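Local coordinates for Exo-poly-alpha-D-galacturonosidase (Thermotoga maritima, PDB 3JUR), which probably hydrolyses polygalacturonate chains of pectin as a glycoside hydrolase family 28 exopolygalacturonase, at residues Phe342-Ile356 with Phe377-Arg391. Residues are numbered along the deposited sequence; the frame is centred on the assembly and turned at random.
Sequences FFIDNVAVNVSEEVI and FVKNLKATGGKYAVR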
ATOM      1  N   PHE D 342     -13.472  14.810 -19.597  1.00 21.34           N
ATOM      2  CA  PHE D 342     -12.129  14.796 -19.036  1.00 21.81           C
ATOM      3  C   PHE D 342     -12.099  15.497 -17.690  1.00 21.99           C
ATOM      4  O   PHE D 342     -12.380  16.689 -17.601  1.00 22.26           O
ATOM      5  CB  PHE D 342     -11.136  15.461 -20.003  1.00 21.97           C
ATOM      6  CG  PHE D 342     -10.990  14.739 -21.304  1.00 23.04           C
ATOM      7  CD1 PHE D 342      -9.969  13.819 -21.490  1.00 23.55           C
ATOM      8  CD2 PHE D 342     -11.888  14.966 -22.340  1.00 24.16           C
ATOM      9  CE1 PHE D 342      -9.832  13.143 -22.696  1.00 24.87           C
ATOM     10  CE2 PHE D 342     -11.768  14.283 -23.551  1.00 25.16           C
ATOM     11  CZ  PHE D 342     -10.740  13.376 -23.730  1.00 24.35           C
ATOM     12  N   PHE D 343     -11.745  14.742 -16.656  1.00 22.03           N
ATOM     13  CA  PHE D 343     -11.756  15.206 -15.273  1.00 21.89           C
ATOM     14  C   PHE D 343     -10.314  15.105 -14.776  1.00 21.82           C
ATOM     15  O   PHE D 343      -9.893  14.055 -14.285  1.00 21.93           O
ATOM     16  CB  PHE D 343     -12.707  14.321 -14.448  1.00 21.62           C
ATOM     17  CG  PHE D 343     -13.113  14.905 -13.126  1.00 21.97           C
ATOM     18  CD1 PHE D 343     -13.978  15.999 -13.062  1.00 23.27           C
ATOM     19  CD2 PHE D 343     -12.652  14.344 -11.936  1.00 20.97           C
ATOM     20  CE1 PHE D 343     -14.361  16.539 -11.823  1.00 22.50           C
ATOM     21  CE2 PHE D 343     -13.024  14.869 -10.706  1.00 21.81           C
ATOM     22  CZ  PHE D 343     -13.889  15.962 -10.647  1.00 22.54           C
ATOM     23  N   ILE D 344      -9.563  16.200 -14.923  1.00 21.55           N
ATOM     24  CA  ILE D 344      -8.100  16.186 -14.806  1.00 21.63           C
ATOM     25  C   ILE D 344      -7.588  17.132 -13.728  1.00 21.30           C
ATOM     26  O   ILE D 344      -8.023  18.280 -13.655  1.00 20.73           O
ATOM     27  CB  ILE D 344      -7.428  16.641 -16.150  1.00 21.94           C
ATOM     28  CG1 ILE D 344      -8.068  15.952 -17.367  1.00 23.34           C
ATOM     29  CG2 ILE D 344      -5.898  16.444 -16.121  1.00 21.92           C
ATOM     30  CD1 ILE D 344      -7.900  14.446 -17.409  1.00 23.73           C
ATOM     31  N   ASP D 345      -6.627  16.660 -12.934  1.00 21.35           N
ATOM     32  CA  ASP D 345      -5.923  17.489 -11.934  1.00 21.90           C
ATOM     33  C   ASP D 345      -6.827  18.049 -10.839  1.00 21.47           C
ATOM     34  O   ASP D 345      -6.563  19.118 -10.295  1.00 21.76           O
ATOM     35  CB  ASP D 345      -5.152  18.640 -12.609  1.00 21.85           C
ATOM     36  CG  ASP D 345      -4.108  18.147 -13.583  1.00 24.11           C
ATOM     37  OD1 ASP D 345      -3.569  17.035 -13.372  1.00 24.75           O
ATOM     38  OD2 ASP D 345      -3.822  18.871 -14.564  1.00 26.59           O
ATOM     39  N   ASN D 346      -7.879  17.317 -10.504  1.00 21.31           N
ATOM     40  CA  ASN D 346      -8.844  17.802  -9.526  1.00 21.26           C
ATOM     41  C   ASN D 346      -8.559  17.298  -8.128  1.00 21.21           C
ATOM     42  O   ASN D 346      -7.895  16.275  -7.954  1.00 21.67           O
ATOM     43  CB  ASN D 346     -10.266  17.462  -9.966  1.00 21.25           C
ATOM     44  CG  ASN D 346     -10.657  18.171 -11.251  1.00 22.40           C
ATOM     45  OD1 ASN D 346     -10.635  19.395 -11.322  1.00 22.98           O
ATOM     46  ND2 ASN D 346     -11.016  17.403 -12.271  1.00 22.99           N
ATOM     47  N   VAL D 347      -9.032  18.047  -7.136  1.00 21.07           N
ATOM     48  CA  VAL D 347      -8.913  17.668  -5.735  1.00 20.90           C
ATOM     49  C   VAL D 347     -10.315  17.629  -5.137  1.00 20.90           C
ATOM     50  O   VAL D 347     -11.102  18.559  -5.316  1.00 21.38           O
ATOM     51  CB  VAL D 347      -8.025  18.662  -4.928  1.00 20.76           C
ATOM     52  CG1 VAL D 347      -7.956  18.254  -3.470  1.00 20.98           C
ATOM     53  CG2 VAL D 347      -6.615  18.743  -5.517  1.00 20.70           C
ATOM     54  N   ALA D 348     -10.630  16.544  -4.442  1.00 20.85           N
ATOM     55  CA  ALA D 348     -11.909  16.419  -3.750  1.00 21.33           C
ATOM     56  C   ALA D 348     -11.657  15.984  -2.320  1.00 21.54           C
ATOM     57  O   ALA D 348     -11.070  14.937  -2.080  1.00 22.06           O
ATOM     58  CB  ALA D 348     -12.824  15.437  -4.472  1.00 20.80           C
ATOM     59  N   VAL D 349     -12.080  16.799  -1.361  1.00 21.72           N
ATOM     60  CA  VAL D 349     -11.850  16.476   0.047  1.00 21.79           C
ATOM     61  C   VAL D 349     -13.146  16.353   0.836  1.00 21.66           C
ATOM     62  O   VAL D 349     -14.060  17.166   0.682  1.00 21.28           O
ATOM     63  CB  VAL D 349     -10.770  17.417   0.721  1.00 22.07           C
ATOM     64  CG1 VAL D 349     -10.303  18.504  -0.219  1.00 22.12           C
ATOM     65  CG2 VAL D 349     -11.220  17.987   2.055  1.00 22.18           C
ATOM     66  N   ASN D 350     -13.227  15.295   1.643  1.00 21.78           N
ATOM     67  CA  ASN D 350     -14.424  14.976   2.436  1.00 21.80           C
ATOM     68  C   ASN D 350     -15.691  14.770   1.587  1.00 21.50           C
ATOM     69  O   ASN D 350     -16.758  15.314   1.892  1.00 21.06           O
ATOM     70  CB  ASN D 350     -14.646  16.016   3.546  1.00 21.96           C
ATOM     71  CG  ASN D 350     -13.584  15.945   4.638  1.00 23.96           C
ATOM     72  OD1 ASN D 350     -13.143  14.862   5.022  1.00 26.49           O
ATOM     73  ND2 ASN D 350     -13.181  17.100   5.153  1.00 25.23           N
ATOM     74  N   VAL D 351     -15.554  14.001   0.503  1.00 21.21           N
ATOM     75  CA  VAL D 351     -16.708  13.555  -0.282  1.00 20.91           C
ATOM     76  C   VAL D 351     -17.610  12.670   0.599  1.00 21.03           C
ATOM     77  O   VAL D 351     -17.110  11.821   1.333  1.00 20.99           O
ATOM     78  CB  VAL D 351     -16.263  12.795  -1.552  1.00 20.92           C
ATOM     79  CG1 VAL D 351     -17.471  12.270  -2.324  1.00 20.37           C
ATOM     80  CG2 VAL D 351     -15.399  13.691  -2.451  1.00 19.93           C
ATOM     81  N   SER D 352     -18.927  12.877   0.547  1.00 21.42           N
ATOM     82  CA  SER D 352     -19.847  12.120   1.425  1.00 21.91           C
ATOM     83  C   SER D 352     -20.536  10.891   0.790  1.00 21.93           C
ATOM     84  O   SER D 352     -20.827   9.926   1.492  1.00 22.32           O
ATOM     85  CB  SER D 352     -20.890  13.040   2.059  1.00 21.69           C
ATOM     86  OG  SER D 352     -21.703  13.617   1.053  1.00 22.69           O
ATOM     87  N   GLU D 353     -20.796  10.924  -0.514  1.00 21.64           N
ATOM     88  CA  GLU D 353     -21.475   9.805  -1.189  1.00 21.45           C
ATOM     89  C   GLU D 353     -20.537   9.005  -2.092  1.00 21.67           C
ATOM     90  O   GLU D 353     -19.979   8.001  -1.653  1.00 21.38           O
ATOM     91  CB  GLU D 353     -22.713  10.286  -1.968  1.00 21.41           C
ATOM     92  CG  GLU D 353     -23.800  10.902  -1.076  1.00 22.17           C
ATOM     93  CD  GLU D 353     -24.445   9.886  -0.130  1.00 24.29           C
ATOM     94  OE1 GLU D 353     -24.631   8.720  -0.529  1.00 26.01           O
ATOM     95  OE2 GLU D 353     -24.764  10.251   1.017  1.00 24.20           O
ATOM     96  N   GLU D 354     -20.373   9.440  -3.346  1.00 21.34           N
ATOM     97  CA  GLU D 354     -19.487   8.756  -4.284  1.00 21.38           C
ATOM     98  C   GLU D 354     -18.524   9.750  -4.895  1.00 20.98           C
ATOM     99  O   GLU D 354     -18.942  10.816  -5.327  1.00 20.92           O
ATOM    100  CB  GLU D 354     -20.266   8.052  -5.411  1.00 21.62           C
ATOM    101  CG  GLU D 354     -21.337   7.066  -4.963  1.00 23.00           C
ATOM    102  CD  GLU D 354     -22.741   7.670  -4.936  1.00 24.37           C
ATOM    103  OE1 GLU D 354     -22.967   8.733  -5.562  1.00 25.59           O
ATOM    104  OE2 GLU D 354     -23.624   7.063  -4.298  1.00 23.52           O
ATOM    105  N   VAL D 355     -17.241   9.404  -4.946  1.00 20.83           N
ATOM    106  CA  VAL D 355     -16.261  10.287  -5.552  1.00 20.50           C
ATOM    107  C   VAL D 355     -16.511  10.365  -7.058  1.00 21.11           C
ATOM    108  O   VAL D 355     -16.571  11.452  -7.633  1.00 21.32           O
ATOM    109  CB  VAL D 355     -14.802   9.843  -5.262  1.00 20.90           C
ATOM    110  CG1 VAL D 355     -13.812  10.786  -5.952  1.00 19.44           C
ATOM    111  CG2 VAL D 355     -14.528   9.778  -3.760  1.00 18.28           C
ATOM    112  N   ILE D 356     -16.666   9.197  -7.679  1.00 21.57           N
ATOM    113  CA  ILE D 356     -16.971   9.072  -9.103  1.00 21.91           C
ATOM    114  C   ILE D 356     -18.242   8.225  -9.256  1.00 22.26           C
ATOM    115  O   ILE D 356     -18.298   7.085  -8.797  1.00 22.16           O
ATOM    116  CB  ILE D 356     -15.793   8.436  -9.884  1.00 21.99           C
ATOM    117  CG1 ILE D 356     -14.550   9.343  -9.824  1.00 22.41           C
ATOM    118  CG2 ILE D 356     -16.183   8.161 -11.334  1.00 22.15           C
ATOM    119  CD1 ILE D 356     -13.239   8.600 -10.097  1.00 23.54           C
ATOM    120  N   PHE D 377     -12.521  10.094 -18.760  1.00 23.21           N
ATOM    121  CA  PHE D 377     -11.127  10.035 -18.345  1.00 23.27           C
ATOM    122  C   PHE D 377     -10.891  10.853 -17.081  1.00 23.26           C
ATOM    123  O   PHE D 377     -11.154  12.064 -17.037  1.00 22.96           O
ATOM    124  CB  PHE D 377     -10.207  10.488 -19.494  1.00 23.84           C
ATOM    125  CG  PHE D 377     -10.491   9.790 -20.797  1.00 24.76           C
ATOM    126  CD1 PHE D 377      -9.989   8.514 -21.043  1.00 26.33           C
ATOM    127  CD2 PHE D 377     -11.289  10.394 -21.766  1.00 24.86           C
ATOM    128  CE1 PHE D 377     -10.275   7.850 -22.246  1.00 26.61           C
ATOM    129  CE2 PHE D 377     -11.577   9.743 -22.971  1.00 25.39           C
ATOM    130  CZ  PHE D 377     -11.067   8.467 -23.208  1.00 25.90           C
ATOM    131  N   VAL D 378     -10.432  10.158 -16.043  1.00 23.24           N
ATOM    132  CA  VAL D 378     -10.077  10.775 -14.785  1.00 22.58           C
ATOM    133  C   VAL D 378      -8.567  10.617 -14.672  1.00 22.64           C
ATOM    134  O   VAL D 378      -8.029   9.503 -14.733  1.00 22.47           O
ATOM    135  CB  VAL D 378     -10.793  10.116 -13.576  1.00 22.83           C
ATOM    136  CG1 VAL D 378     -10.311  10.735 -12.259  1.00 22.17           C
ATOM    137  CG2 VAL D 378     -12.309  10.258 -13.683  1.00 22.86           C
ATOM    138  N   LYS D 379      -7.867  11.731 -14.534  1.00 22.49           N
ATOM    139  CA  LYS D 379      -6.422  11.664 -14.419  1.00 22.39           C
ATOM    140  C   LYS D 379      -5.953  12.643 -13.366  1.00 21.98           C
ATOM    141  O   LYS D 379      -6.413  13.796 -13.323  1.00 22.30           O
ATOM    142  CB  LYS D 379      -5.765  11.932 -15.779  1.00 22.80           C
ATOM    143  CG  LYS D 379      -4.318  12.379 -15.712  1.00 24.29           C
ATOM    144  CD  LYS D 379      -3.369  11.347 -16.225  1.00 29.24           C
ATOM    145  CE  LYS D 379      -3.227  11.440 -17.720  1.00 30.17           C
ATOM    146  NZ  LYS D 379      -2.035  10.684 -18.192  1.00 32.24           N
ATOM    147  N   ASN D 380      -5.035  12.185 -12.521  1.00 21.43           N
ATOM    148  CA  ASN D 380      -4.471  13.014 -11.446  1.00 21.90           C
ATOM    149  C   ASN D 380      -5.533  13.566 -10.494  1.00 21.58           C
ATOM    150  O   ASN D 380      -5.518  14.748 -10.141  1.00 21.65           O
ATOM    151  CB  ASN D 380      -3.582  14.141 -12.007  1.00 21.71           C
ATOM    152  CG  ASN D 380      -2.647  14.729 -10.961  1.00 23.64           C
ATOM    153  OD1 ASN D 380      -2.173  14.021 -10.071  1.00 26.24           O
ATOM    154  ND2 ASN D 380      -2.379  16.033 -11.063  1.00 23.24           N
ATOM    155  N   LEU D 381      -6.461  12.698 -10.095  1.00 21.61           N
ATOM    156  CA  LEU D 381      -7.427  13.030  -9.054  1.00 21.25           C
ATOM    157  C   LEU D 381      -6.845  12.666  -7.699  1.00 21.18           C
ATOM    158  O   LEU D 381      -6.258  11.592  -7.520  1.00 21.43           O
ATOM    159  CB  LEU D 381      -8.768  12.312  -9.284  1.00 21.37           C
ATOM    160  CG  LEU D 381      -9.830  12.281  -8.164  1.00 20.84           C
ATOM    161  CD1 LEU D 381     -10.376  13.687  -7.865  1.00 19.86           C
ATOM    162  CD2 LEU D 381     -10.960  11.326  -8.525  1.00 20.04           C
ATOM    163  N   LYS D 382      -6.974  13.585  -6.751  1.00 21.28           N
ATOM    164  CA  LYS D 382      -6.638  13.307  -5.369  1.00 21.13           C
ATOM    165  C   LYS D 382      -7.911  13.514  -4.569  1.00 21.47           C
ATOM    166  O   LYS D 382      -8.492  14.619  -4.569  1.00 21.02           O
ATOM    167  CB  LYS D 382      -5.502  14.209  -4.889  1.00 21.57           C
ATOM    168  CG  LYS D 382      -4.197  13.967  -5.649  1.00 21.70           C
ATOM    169  CD  LYS D 382      -3.059  14.781  -5.090  1.00 23.57           C
ATOM    170  CE  LYS D 382      -2.146  15.316  -6.192  1.00 26.14           C
ATOM    171  NZ  LYS D 382      -1.751  14.289  -7.182  1.00 26.10           N
ATOM    172  N   ALA D 383      -8.371  12.444  -3.926  1.00 20.88           N
ATOM    173  CA  ALA D 383      -9.651  12.491  -3.243  1.00 21.44           C
ATOM    174  C   ALA D 383      -9.674  11.779  -1.912  1.00 21.57           C
ATOM    175  O   ALA D 383      -8.955  10.805  -1.668  1.00 21.34           O
ATOM    176  CB  ALA D 383     -10.806  11.970  -4.147  1.00 21.46           C
ATOM    177  N   THR D 384     -10.562  12.275  -1.068  1.00 21.46           N
ATOM    178  CA  THR D 384     -10.679  11.833   0.287  1.00 21.86           C
ATOM    179  C   THR D 384     -12.172  11.606   0.580  1.00 21.57           C
ATOM    180  O   THR D 384     -13.008  12.388   0.150  1.00 21.29           O
ATOM    181  CB  THR D 384      -9.982  12.887   1.195  1.00 21.76           C
ATOM    182  OG1 THR D 384      -8.723  12.361   1.648  1.00 23.67           O
ATOM    183  CG2 THR D 384     -10.808  13.277   2.356  1.00 22.05           C
ATOM    184  N   GLY D 385     -12.491  10.494   1.245  1.00 21.73           N
ATOM    185  CA  GLY D 385     -13.839  10.234   1.756  1.00 21.52           C
ATOM    186  C   GLY D 385     -14.816   9.536   0.827  1.00 21.51           C
ATOM    187  O   GLY D 385     -14.565   9.396  -0.365  1.00 21.49           O
ATOM    188  N   GLY D 386     -15.940   9.089   1.385  1.00 21.56           N
ATOM    189  CA  GLY D 386     -17.038   8.559   0.575  1.00 21.49           C
ATOM    190  C   GLY D 386     -17.546   7.185   0.980  1.00 21.24           C
ATOM    191  O   GLY D 386     -16.823   6.386   1.567  1.00 20.52           O
ATOM    192  N   LYS D 387     -18.809   6.925   0.662  1.00 20.87           N
ATOM    193  CA  LYS D 387     -19.354   5.570   0.721  1.00 20.95           C
ATOM    194  C   LYS D 387     -18.750   4.747  -0.413  1.00 20.48           C
ATOM    195  O   LYS D 387     -18.466   3.562  -0.233  1.00 20.27           O
ATOM    196  CB  LYS D 387     -20.889   5.592   0.637  1.00 20.78           C
ATOM    197  CG  LYS D 387     -21.540   6.125   1.903  1.00 21.90           C
ATOM    198  CD  LYS D 387     -22.942   6.689   1.681  1.00 22.64           C
ATOM    199  CE  LYS D 387     -23.400   7.439   2.937  1.00 23.98           C
ATOM    200  NZ  LYS D 387     -24.768   8.024   2.801  1.00 25.02           N
ATOM    201  N   TYR D 388     -18.554   5.396  -1.566  1.00 20.07           N
ATOM    202  CA  TYR D 388     -17.938   4.785  -2.751  1.00 20.27           C
ATOM    203  C   TYR D 388     -16.839   5.665  -3.334  1.00 20.31           C
ATOM    204  O   TYR D 388     -16.998   6.883  -3.424  1.00 20.26           O
ATOM    205  CB  TYR D 388     -18.980   4.569  -3.850  1.00 19.97           C
ATOM    206  CG  TYR D 388     -20.082   3.607  -3.483  1.00 20.59           C
ATOM    207  CD1 TYR D 388     -20.041   2.279  -3.912  1.00 19.10           C
ATOM    208  CD2 TYR D 388     -21.167   4.026  -2.706  1.00 20.54           C
ATOM    209  CE1 TYR D 388     -21.060   1.392  -3.577  1.00 21.38           C
ATOM    210  CE2 TYR D 388     -22.195   3.149  -2.365  1.00 21.31           C
ATOM    211  CZ  TYR D 388     -22.134   1.838  -2.804  1.00 22.12           C
ATOM    212  OH  TYR D 388     -23.144   0.980  -2.460  1.00 23.00           O
ATOM    213  N   ALA D 389     -15.727   5.057  -3.728  1.00 19.97           N
ATOM    214  CA  ALA D 389     -14.749   5.775  -4.542  1.00 19.90           C
ATOM    215  C   ALA D 389     -15.245   5.781  -5.985  1.00 19.66           C
ATOM    216  O   ALA D 389     -15.363   6.839  -6.610  1.00 19.58           O
ATOM    217  CB  ALA D 389     -13.353   5.120  -4.438  1.00 19.64           C
ATOM    218  N   VAL D 390     -15.541   4.593  -6.504  1.00 19.40           N
ATOM    219  CA  VAL D 390     -16.016   4.437  -7.881  1.00 19.74           C
ATOM    220  C   VAL D 390     -17.289   3.574  -7.907  1.00 20.40           C
ATOM    221  O   VAL D 390     -17.278   2.409  -7.489  1.00 20.71           O
ATOM    222  CB  VAL D 390     -14.943   3.810  -8.800  1.00 20.05           C
ATOM    223  CG1 VAL D 390     -15.459   3.688 -10.231  1.00 19.73           C
ATOM    224  CG2 VAL D 390     -13.651   4.616  -8.781  1.00 19.18           C
ATOM    225  N   ARG D 391     -18.381   4.166  -8.383  1.00 20.47           N
ATOM    226  CA  ARG D 391     -19.650   3.475  -8.530  1.00 20.49           C
ATOM    227  C   ARG D 391     -20.145   3.670  -9.964  1.00 20.93           C
ATOM    228  O   ARG D 391     -20.531   4.778 -10.351  1.00 20.11           O
ATOM    229  CB  ARG D 391     -20.656   4.017  -7.515  1.00 21.19           C
ATOM    230  CG  ARG D 391     -21.977   3.257  -7.453  1.00 21.43           C
ATOM    231  CD  ARG D 391     -22.923   3.927  -6.469  1.00 22.24           C
ATOM    232  NE  ARG D 391     -24.204   3.240  -6.395  1.00 22.53           N
ATOM    233  CZ  ARG D 391     -25.197   3.560  -5.565  1.00 23.51           C
ATOM    234  NH1 ARG D 391     -25.086   4.585  -4.722  1.00 23.01           N
ATOM    235  NH2 ARG D 391     -26.316   2.850  -5.587  1.00 23.00           N
TER
HETATM  236  O   HOH W   1      -8.946  14.663 -11.755  1.00 15.56           O
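Ile356 CD1 and Val355 CG1 converge on Leu381 CD2, each 3.9 Å away, inside two successive coils of a right-handed parallel beta-helix. Val355 CG1 also touches Ala383 CB (3.7 Å), and Ile356 CD1 reaches Val378 and Val390, so three faces of the coil meet in its interior. With CG anti to the backbone N (chi1 167°), Leu381 turns CD2 to Val355 and Ile356 while CD1 reaches the edge of the Phe343 ring. Asn346 ND2 sits over a face of that ring, its amide held by hydrogen bonds to Ala314 O and Asn317 N on the preceding coil. Like residues line up from coil to coil: Ala348 CB meets Ala383 CB, and Phe342 lies beside Phe377, their rings near parallel (23°) but offset so far that little of one covers the other. Parallel backbone ladders run on both sides of the turns, and at the turn between the strands a water donates to Phe343 O and Lys379 O and accepts from Asn346 N. Beyond it, Asn380 ND2 meets Asp345 OD1 at 2.8 Å from above the carboxylate plane. At the far turn Lys387 extends alongside Glu353, and Lys387 NZ forms a salt bridge with Glu353 OE2 (2.9 Å), met on the syn side. Replacing Glu353 by an alanine is likely to leave the Lys387 ammonium without this carboxylate and freer to swing. Arg391 NH1 makes a second salt bridge with Glu354 OE2 (2.9 Å), Arg391 CD lying over the Tyr388 ring; Arg324 binds Glu354 OE1. Strand 309-320 flanks Phe342-Ile344, strands 400-406 and 408-411 follow Phe377-Ala383, and Val347 and Thr384 pack against a second subunit.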